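Local atomic coordinates of polyphenol oxidase, chloroplastic (Malus domestica, PDB entry 6ELV), a protein that catalyses the oxidation of mono- and o-diphenols to o-diquinones, and is represented here by its separately expressed C-terminal domain. Residues 62-68 against 82-88; 20-24 against 126-130. All coordinates share one frame; numbering follows the deposited sequence. Where two conformers were deposited one is given.

Interaction 1: residues 62-68 against 82-88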
ATOM      1  N   VAL A  62       3.573  -4.137 -15.673  1.00  9.68           N
ATOM      2  CA  VAL A  62       2.737  -4.028 -14.486  1.00  9.25           C
ATOM      3  C   VAL A  62       2.751  -2.594 -13.994  1.00  9.16           C
ATOM      4  O   VAL A  62       3.812  -1.959 -13.914  1.00 10.81           O
ATOM      5  CB  VAL A  62       3.187  -4.996 -13.377  1.00 10.45           C
ATOM      6  CG1 VAL A  62       2.439  -4.711 -12.070  1.00 11.95           C
ATOM      7  CG2 VAL A  62       2.963  -6.422 -13.817  1.00 12.00           C
ATOM      8  N   LYS A  63       1.570  -2.087 -13.656  1.00  8.27           N
ATOM      9  CA  LYS A  63       1.469  -0.827 -12.941  1.00  8.41           C
ATOM     10  C   LYS A  63       0.274  -0.887 -12.013  1.00  7.58           C
ATOM     11  O   LYS A  63      -0.820  -1.289 -12.426  1.00  7.94           O
ATOM     12  CB  LYS A  63       1.283   0.341 -13.897  1.00 10.23           C
ATOM     13  CG  LYS A  63       1.172   1.680 -13.183  1.00 12.43           C
ATOM     14  CD  LYS A  63       1.347   2.812 -14.169  1.00 15.81           C
ATOM     15  CE  LYS A  63       1.778   4.091 -13.494  1.00 20.15           C
ATOM     16  NZ  LYS A  63       0.629   4.763 -12.883  1.00 19.74           N
ATOM     17  N   PHE A  64       0.482  -0.464 -10.772  1.00  7.44           N
ATOM     18  CA  PHE A  64      -0.616  -0.189  -9.867  1.00  7.26           C
ATOM     19  C   PHE A  64      -0.271   1.042  -9.047  1.00  6.90           C
ATOM     20  O   PHE A  64       0.899   1.308  -8.751  1.00  8.18           O
ATOM     21  CB  PHE A  64      -1.015  -1.398  -8.995  1.00  8.27           C
ATOM     22  CG  PHE A  64       0.019  -1.850  -7.986  1.00  8.27           C
ATOM     23  CD1 PHE A  64       0.119  -1.249  -6.732  1.00  8.18           C
ATOM     24  CD2 PHE A  64       0.834  -2.937  -8.266  1.00  9.19           C
ATOM     25  CE1 PHE A  64       1.035  -1.696  -5.801  1.00  9.39           C
ATOM     26  CE2 PHE A  64       1.758  -3.396  -7.342  1.00 10.13           C
ATOM     27  CZ  PHE A  64       1.862  -2.774  -6.105  1.00  9.91           C
ATOM     28  N   ASP A  65      -1.307   1.787  -8.684  1.00  7.18           N
ATOM     29  CA  ASP A  65      -1.171   3.012  -7.921  1.00  7.56           C
ATOM     30  C   ASP A  65      -1.674   2.789  -6.499  1.00  6.94           C
ATOM     31  O   ASP A  65      -2.549   1.952  -6.252  1.00  9.03           O
ATOM     32  CB  ASP A  65      -1.917   4.163  -8.600  1.00  8.15           C
ATOM     33  CG  ASP A  65      -1.407   4.449 -10.007  1.00  8.75           C
ATOM     34  OD1 ASP A  65      -0.228   4.161 -10.321  1.00  9.83           O
ATOM     35  OD2 ASP A  65      -2.193   4.986 -10.804  1.00 11.18           O
ATOM     36  N   VAL A  66      -1.099   3.534  -5.562  1.00  6.98           N
ATOM     37  CA  VAL A  66      -1.377   3.370  -4.142  1.00  7.05           C
ATOM     38  C   VAL A  66      -1.883   4.689  -3.583  1.00  7.03           C
ATOM     39  O   VAL A  66      -1.253   5.736  -3.792  1.00  7.24           O
ATOM     40  CB  VAL A  66      -0.115   2.932  -3.380  1.00  7.35           C
ATOM     41  CG1 VAL A  66      -0.439   2.670  -1.912  1.00  8.36           C
ATOM     42  CG2 VAL A  66       0.507   1.705  -4.033  1.00  8.91           C
ATOM     43  N   TYR A  67      -3.003   4.625  -2.865  1.00  6.72           N
ATOM     44  CA  TYR A  67      -3.612   5.780  -2.218  1.00  7.39           C
ATOM     45  C   TYR A  67      -3.844   5.473  -0.743  1.00  7.14           C
ATOM     46  O   TYR A  67      -3.957   4.313  -0.340  1.00  7.44           O
ATOM     47  CB  TYR A  67      -4.954   6.157  -2.873  1.00  8.38           C
ATOM     48  CG  TYR A  67      -4.826   6.629  -4.298  1.00  8.09           C
ATOM     49  CD1 TYR A  67      -4.578   5.734  -5.335  1.00 10.25           C
ATOM     50  CD2 TYR A  67      -4.965   7.972  -4.615  1.00 10.53           C
ATOM     51  CE1 TYR A  67      -4.464   6.174  -6.637  1.00 12.52           C
ATOM     52  CE2 TYR A  67      -4.853   8.415  -5.917  1.00 12.69           C
ATOM     53  CZ  TYR A  67      -4.586   7.513  -6.922  1.00 13.75           C
ATOM     54  OH  TYR A  67      -4.472   7.949  -8.224  1.00 19.40           O
ATOM     55  N   VAL A  68      -3.951   6.525   0.060  1.00  7.46           N
ATOM     56  CA  VAL A  68      -4.223   6.389   1.488  1.00  7.35           C
ATOM     57  C   VAL A  68      -5.356   7.334   1.864  1.00  7.71           C
ATOM     58  O   VAL A  68      -5.435   8.454   1.351  1.00  8.74           O
ATOM     59  CB  VAL A  68      -2.948   6.698   2.310  1.00  8.43           C
ATOM     60  CG1 VAL A  68      -3.216   6.637   3.809  1.00  9.60           C
ATOM     61  CG2 VAL A  68      -1.846   5.721   1.954  1.00  9.74           C
ATOM     62  N   GLU A  82      -5.664   9.973  -1.070  1.00 10.09           N
ATOM     63  CA  GLU A  82      -4.488  10.764  -1.397  1.00 10.07           C
ATOM     64  C   GLU A  82      -3.426   9.854  -1.991  1.00  8.48           C
ATOM     65  O   GLU A  82      -3.061   8.848  -1.377  1.00  8.49           O
ATOM     66  CB  GLU A  82      -3.929  11.379  -0.115  1.00 13.27           C
ATOM     67  CG  GLU A  82      -2.801  12.324  -0.350  1.00 13.57           C
ATOM     68  CD  GLU A  82      -3.251  13.586  -1.052  1.00 17.39           C
ATOM     69  OE1 GLU A  82      -4.434  13.971  -0.907  1.00 19.60           O
ATOM     70  OE2 GLU A  82      -2.416  14.179  -1.768  1.00 19.99           O
ATOM     71  N   PHE A  83      -2.902  10.241  -3.152  1.00  8.34           N
ATOM     72  CA  PHE A  83      -1.901   9.444  -3.842  1.00  8.47           C
ATOM     73  C   PHE A  83      -0.625   9.337  -3.014  1.00  7.45           C
ATOM     74  O   PHE A  83      -0.069  10.343  -2.558  1.00  8.82           O
ATOM     75  CB  PHE A  83      -1.594  10.100  -5.187  1.00  9.28           C
ATOM     76  CG  PHE A  83      -0.499   9.419  -5.953  1.00  9.30           C
ATOM     77  CD1 PHE A  83      -0.710   8.181  -6.555  1.00 10.01           C
ATOM     78  CD2 PHE A  83       0.751  10.000  -6.076  1.00 10.19           C
ATOM     79  CE1 PHE A  83       0.305   7.542  -7.264  1.00 11.01           C
ATOM     80  CE2 PHE A  83       1.767   9.349  -6.795  1.00 11.41           C
ATOM     81  CZ  PHE A  83       1.527   8.131  -7.383  1.00 11.30           C
ATOM     82  N   ALA A  84      -0.131   8.107  -2.870  1.00  7.17           N
ATOM     83  CA  ALA A  84       1.097   7.828  -2.131  1.00  7.66           C
ATOM     84  C   ALA A  84       2.257   7.362  -3.002  1.00  7.19           C
ATOM     85  O   ALA A  84       3.419   7.553  -2.608  1.00  8.05           O
ATOM     86  CB  ALA A  84       0.843   6.772  -1.051  1.00  8.21           C
ATOM     87  N   GLY A  85       1.992   6.742  -4.145  1.00  7.58           N
ATOM     88  CA  GLY A  85       3.051   6.231  -4.995  1.00  7.67           C
ATOM     89  C   GLY A  85       2.518   5.149  -5.905  1.00  7.27           C
ATOM     90  O   GLY A  85       1.334   4.823  -5.886  1.00  8.79           O
ATOM     91  N   SER A  86       3.419   4.598  -6.709  1.00  7.61           N
ATOM     92  CA  SER A  86       3.053   3.605  -7.712  0.50  7.27           C
ATOM     93  C   SER A  86       4.138   2.558  -7.810  1.00  7.56           C
ATOM     94  O   SER A  86       5.316   2.838  -7.576  1.00  9.52           O
ATOM     95  CB  SER A  86       2.934   4.201  -9.118  0.50  8.01           C
ATOM     96  OG  SER A  86       1.978   5.232  -9.165  0.50  7.31           O
ATOM     97  N   PHE A  87       3.729   1.348  -8.176  1.00  8.23           N
ATOM     98  CA  PHE A  87       4.652   0.300  -8.577  1.00  8.43           C
ATOM     99  C   PHE A  87       4.567   0.137 -10.089  1.00  7.99           C
ATOM    100  O   PHE A  87       3.466  -0.000 -10.632  1.00  8.56           O
ATOM    101  CB  PHE A  87       4.295  -1.042  -7.945  1.00 10.00           C
ATOM    102  CG  PHE A  87       5.204  -2.127  -8.403  1.00 10.69           C
ATOM    103  CD1 PHE A  87       6.474  -2.229  -7.868  1.00 12.51           C
ATOM    104  CD2 PHE A  87       4.842  -2.973  -9.441  1.00 11.17           C
ATOM    105  CE1 PHE A  87       7.343  -3.182  -8.316  1.00 14.34           C
ATOM    106  CE2 PHE A  87       5.712  -3.925  -9.899  1.00 12.00           C
ATOM    107  CZ  PHE A  87       6.968  -4.031  -9.341  1.00 13.21           C
ATOM    108  N   VAL A  88       5.718   0.124 -10.759  1.00  8.89           N
ATOM    109  CA  VAL A  88       5.796  -0.051 -12.204  1.00  9.45           C
ATOM    110  C   VAL A  88       6.892  -1.056 -12.515  1.00 10.16           C
ATOM    111  O   VAL A  88       7.999  -0.969 -11.971  1.00 12.48           O
ATOM    112  CB  VAL A  88       6.125   1.279 -12.917  1.00 13.12           C
ATOM    113  CG1 VAL A  88       6.335   1.058 -14.403  1.00 16.23           C
ATOM    114  CG2 VAL A  88       5.039   2.294 -12.679  1.00 16.03           C
TER
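Glu-82 and Val-68 exchange two backbone hydrogen bonds at one end of this antiparallel hairpin. Next, Phe-83 turns the edge of its ring toward the face of Tyr-67, a T-shaped pair with planes at 70° and centroids 5.6 Å apart; Tyr-67 reaches it with CG anti to its own carbonyl carbon (chi1 -65°), which lays CD2 and CE2 over the Phe-83 backbone. At a classic beta bulge two residues, Ala-84 and Gly-85, stand across from the single Val-66: Ala-84 N gives Val-66 O a 2.8 Å bond, Gly-85 N adds a weak one, and Gly-85 has backbone angles at which a CB would strike the preceding carbonyl. Ser-86 OG donates to Asp-65 OD1 (2.7 Å) from above the carboxylate plane, while Lys-63 NZ forms a salt bridge with the same oxygen, at its syn lone pair (2.8 Å). On the opposite face, Phe-87 sets CB over the Phe-64 ring, a CH-pi contact 3.7 Å from the centroid. Val-88 packs CG2 against the aliphatic chain of Lys-63. With an alanine at Asp-65, the Lys-63 ammonium and the Ser-86 hydroxyl would probably lose their shared acceptor. The chemistry implies a two-sided hairpin: Lys-63, Asp-65 and Ser-86 form a polar cluster on one face, while Phe-64, Val-66 and Phe-87 are buried on the other.

Interaction 2: residues 20-24 against 126-130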
ATOM      1  N   SER A  20      -4.629 -11.616  -5.675  1.00 10.32           N
ATOM      2  CA  SER A  20      -4.449 -11.160  -7.046  0.50  9.22           C
ATOM      3  C   SER A  20      -5.134  -9.806  -7.197  1.00  9.46           C
ATOM      4  O   SER A  20      -6.315  -9.663  -6.858  1.00 11.72           O
ATOM      5  CB  SER A  20      -5.081 -12.158  -8.012  0.50 11.96           C
ATOM      6  OG  SER A  20      -5.293 -11.556  -9.274  0.50 12.84           O
ATOM      7  N   LEU A  21      -4.400  -8.811  -7.691  1.00  8.25           N
ATOM      8  CA  LEU A  21      -4.932  -7.452  -7.799  1.00  8.16           C
ATOM      9  C   LEU A  21      -5.667  -7.263  -9.129  1.00  8.40           C
ATOM     10  O   LEU A  21      -5.229  -6.554 -10.035  1.00 10.51           O
ATOM     11  CB  LEU A  21      -3.815  -6.440  -7.621  1.00  8.35           C
ATOM     12  CG  LEU A  21      -4.301  -5.004  -7.449  1.00  8.91           C
ATOM     13  CD1 LEU A  21      -5.076  -4.799  -6.136  1.00  9.63           C
ATOM     14  CD2 LEU A  21      -3.142  -4.039  -7.557  1.00  9.71           C
ATOM     15  N   GLY A  22      -6.834  -7.894  -9.227  1.00  9.28           N
ATOM     16  CA  GLY A  22      -7.594  -7.821 -10.464  1.00 10.14           C
ATOM     17  C   GLY A  22      -8.529  -6.644 -10.571  1.00  9.40           C
ATOM     18  O   GLY A  22      -9.090  -6.392 -11.644  1.00 11.32           O
ATOM     19  N   SER A  23      -8.698  -5.910  -9.478  1.00  8.76           N
ATOM     20  CA  SER A  23      -9.572  -4.751  -9.408  1.00  8.81           C
ATOM     21  C   SER A  23      -9.082  -3.890  -8.246  1.00  8.11           C
ATOM     22  O   SER A  23      -8.242  -4.314  -7.446  1.00  9.39           O
ATOM     23  CB  SER A  23     -11.021  -5.193  -9.205  1.00  9.86           C
ATOM     24  OG  SER A  23     -11.920  -4.149  -9.509  1.00  9.76           O
ATOM     25  N   LYS A  24      -9.624  -2.678  -8.145  1.00  8.24           N
ATOM     26  CA  LYS A  24      -9.288  -1.790  -7.038  1.00  8.19           C
ATOM     27  C   LYS A  24      -9.779  -2.382  -5.725  1.00  8.82           C
ATOM     28  O   LYS A  24     -10.929  -2.823  -5.615  1.00 10.94           O
ATOM     29  CB  LYS A  24      -9.914  -0.422  -7.271  1.00  9.00           C
ATOM     30  CG  LYS A  24      -9.651   0.579  -6.171  1.00 10.20           C
ATOM     31  CD  LYS A  24      -9.991   1.995  -6.625  1.00 15.14           C
ATOM     32  CE  LYS A  24     -11.446   2.339  -6.474  1.00 18.42           C
ATOM     33  NZ  LYS A  24     -11.594   3.828  -6.433  1.00 21.04           N
ATOM     34  N   THR A 126      -5.475   1.913  -0.464  1.00  7.50           N
ATOM     35  CA  THR A 126      -6.165   1.499  -1.675  1.00  7.55           C
ATOM     36  C   THR A 126      -5.125   1.175  -2.739  1.00  7.29           C
ATOM     37  O   THR A 126      -4.212   1.974  -2.978  1.00  7.96           O
ATOM     38  CB  THR A 126      -7.096   2.621  -2.158  1.00  8.68           C
ATOM     39  OG1 THR A 126      -8.085   2.894  -1.156  1.00 10.11           O
ATOM     40  CG2 THR A 126      -7.832   2.247  -3.433  1.00 11.00           C
ATOM     41  N   LEU A 127      -5.275   0.015  -3.374  1.00  7.23           N
ATOM     42  CA  LEU A 127      -4.419  -0.405  -4.475  1.00  7.59           C
ATOM     43  C   LEU A 127      -5.260  -0.396  -5.744  1.00  7.02           C
ATOM     44  O   LEU A 127      -6.324  -1.028  -5.789  1.00  7.83           O
ATOM     45  CB  LEU A 127      -3.854  -1.801  -4.222  1.00  8.95           C
ATOM     46  CG  LEU A 127      -3.098  -2.000  -2.904  1.00 11.10           C
ATOM     47  CD1 LEU A 127      -2.549  -3.407  -2.854  1.00 14.96           C
ATOM     48  CD2 LEU A 127      -1.984  -0.996  -2.758  1.00 11.49           C
ATOM     49  N   VAL A 128      -4.781   0.302  -6.765  1.00  7.70           N
ATOM     50  CA  VAL A 128      -5.524   0.538  -7.997  1.00  7.40           C
ATOM     51  C   VAL A 128      -4.740  -0.065  -9.148  1.00  7.30           C
ATOM     52  O   VAL A 128      -3.768   0.525  -9.624  1.00  7.71           O
ATOM     53  CB  VAL A 128      -5.737   2.043  -8.234  1.00  8.75           C
ATOM     54  CG1 VAL A 128      -6.618   2.255  -9.441  1.00 10.27           C
ATOM     55  CG2 VAL A 128      -6.316   2.741  -6.987  1.00  9.77           C
ATOM     56  N   PRO A 129      -5.126  -1.245  -9.635  1.00  7.35           N
ATOM     57  CA  PRO A 129      -4.399  -1.818 -10.764  1.00  7.94           C
ATOM     58  C   PRO A 129      -4.686  -1.019 -12.025  1.00  7.56           C
ATOM     59  O   PRO A 129      -5.825  -0.604 -12.280  1.00  8.71           O
ATOM     60  CB  PRO A 129      -4.939  -3.250 -10.852  1.00  8.76           C
ATOM     61  CG  PRO A 129      -6.334  -3.140 -10.316  1.00  8.86           C
ATOM     62  CD  PRO A 129      -6.244  -2.102  -9.199  1.00  8.37           C
ATOM     63  N   LYS A 130      -3.636  -0.798 -12.805  1.00  8.20           N
ATOM     64  CA  LYS A 130      -3.730  -0.109 -14.084  1.00  9.79           C
ATOM     65  C   LYS A 130      -3.466  -1.034 -15.258  1.00  9.24           C
ATOM     66  O   LYS A 130      -4.184  -0.974 -16.257  1.00 11.82           O
ATOM     67  CB  LYS A 130      -2.776   1.092 -14.117  1.00 10.42           C
ATOM     68  CG  LYS A 130      -3.028   2.104 -13.002  1.00 12.44           C
ATOM     69  CD  LYS A 130      -4.430   2.671 -13.072  1.00 15.79           C
ATOM     70  CE  LYS A 130      -4.614   3.554 -14.289  1.00 23.06           C
ATOM     71  NZ  LYS A 130      -5.835   4.400 -14.172  1.00 27.45           N
TER
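Leu-21 lays its branched end against Leu-127 and Pro-129, CD1 touching Leu-127 CB at 3.8 Å and CD2 meeting Pro-129 CB at the same distance. Its chi1 of -169° places CG opposite the backbone N and sends the isobutyl group from the centre of an inverse gamma turn toward the strand, crossing Leu-127 at about a right angle; a branched apolar residue suits this buried place because its two methyls can serve two partners. Pro-129 packs back on the loop: its CB lies 3.4 Å from Leu-21 O, and its CD 3.5 Å from Ser-23 O. Having no N-H to donate, the proline meets the loop with ring carbons, and no hydrogen bond joins the two segments. The backbones meet instead in a CA-H...O contact, Lys-24 CA to Leu-127 O at 3.3 Å. The lysine chain then runs alongside Val-128, CD against CG2 at 3.8 Å, while its CG touches Thr-126 CG2 at 3.7 Å; a long aliphatic stem can lie over these methyls while the lysine itself stays at the exposed surface. The loop links strand 19-20 of one sheet to strand 25-30 of the other, and Leu-127 reaches across to Ile-136 and Ile-139 of strand 135-142, while Leu-21 rests on Phe-64 of strand 62-70.

In the fold
From the N terminus, the loop at 20-24 comes first, and its contact with 126-130 closes a long circuit of 101 intervening residues. Nested within that circuit is interaction 1, a local closure in which strand 62-70 turns back as strand 82-89 after 11 residues. The two meet in the mixed sheet, where 62-70 and 122-131 are neighbours: Asp-65 O is a probable hydrogen-bond acceptor for Val-128 N at 2.8 Å, and Tyr-67 O probably accepts from Thr-126 N in the same way. Interaction 1 thereby attaches an outermost strand of this sheet, while interaction 2 seats the crossing from the four-stranded sheet over a more central strand.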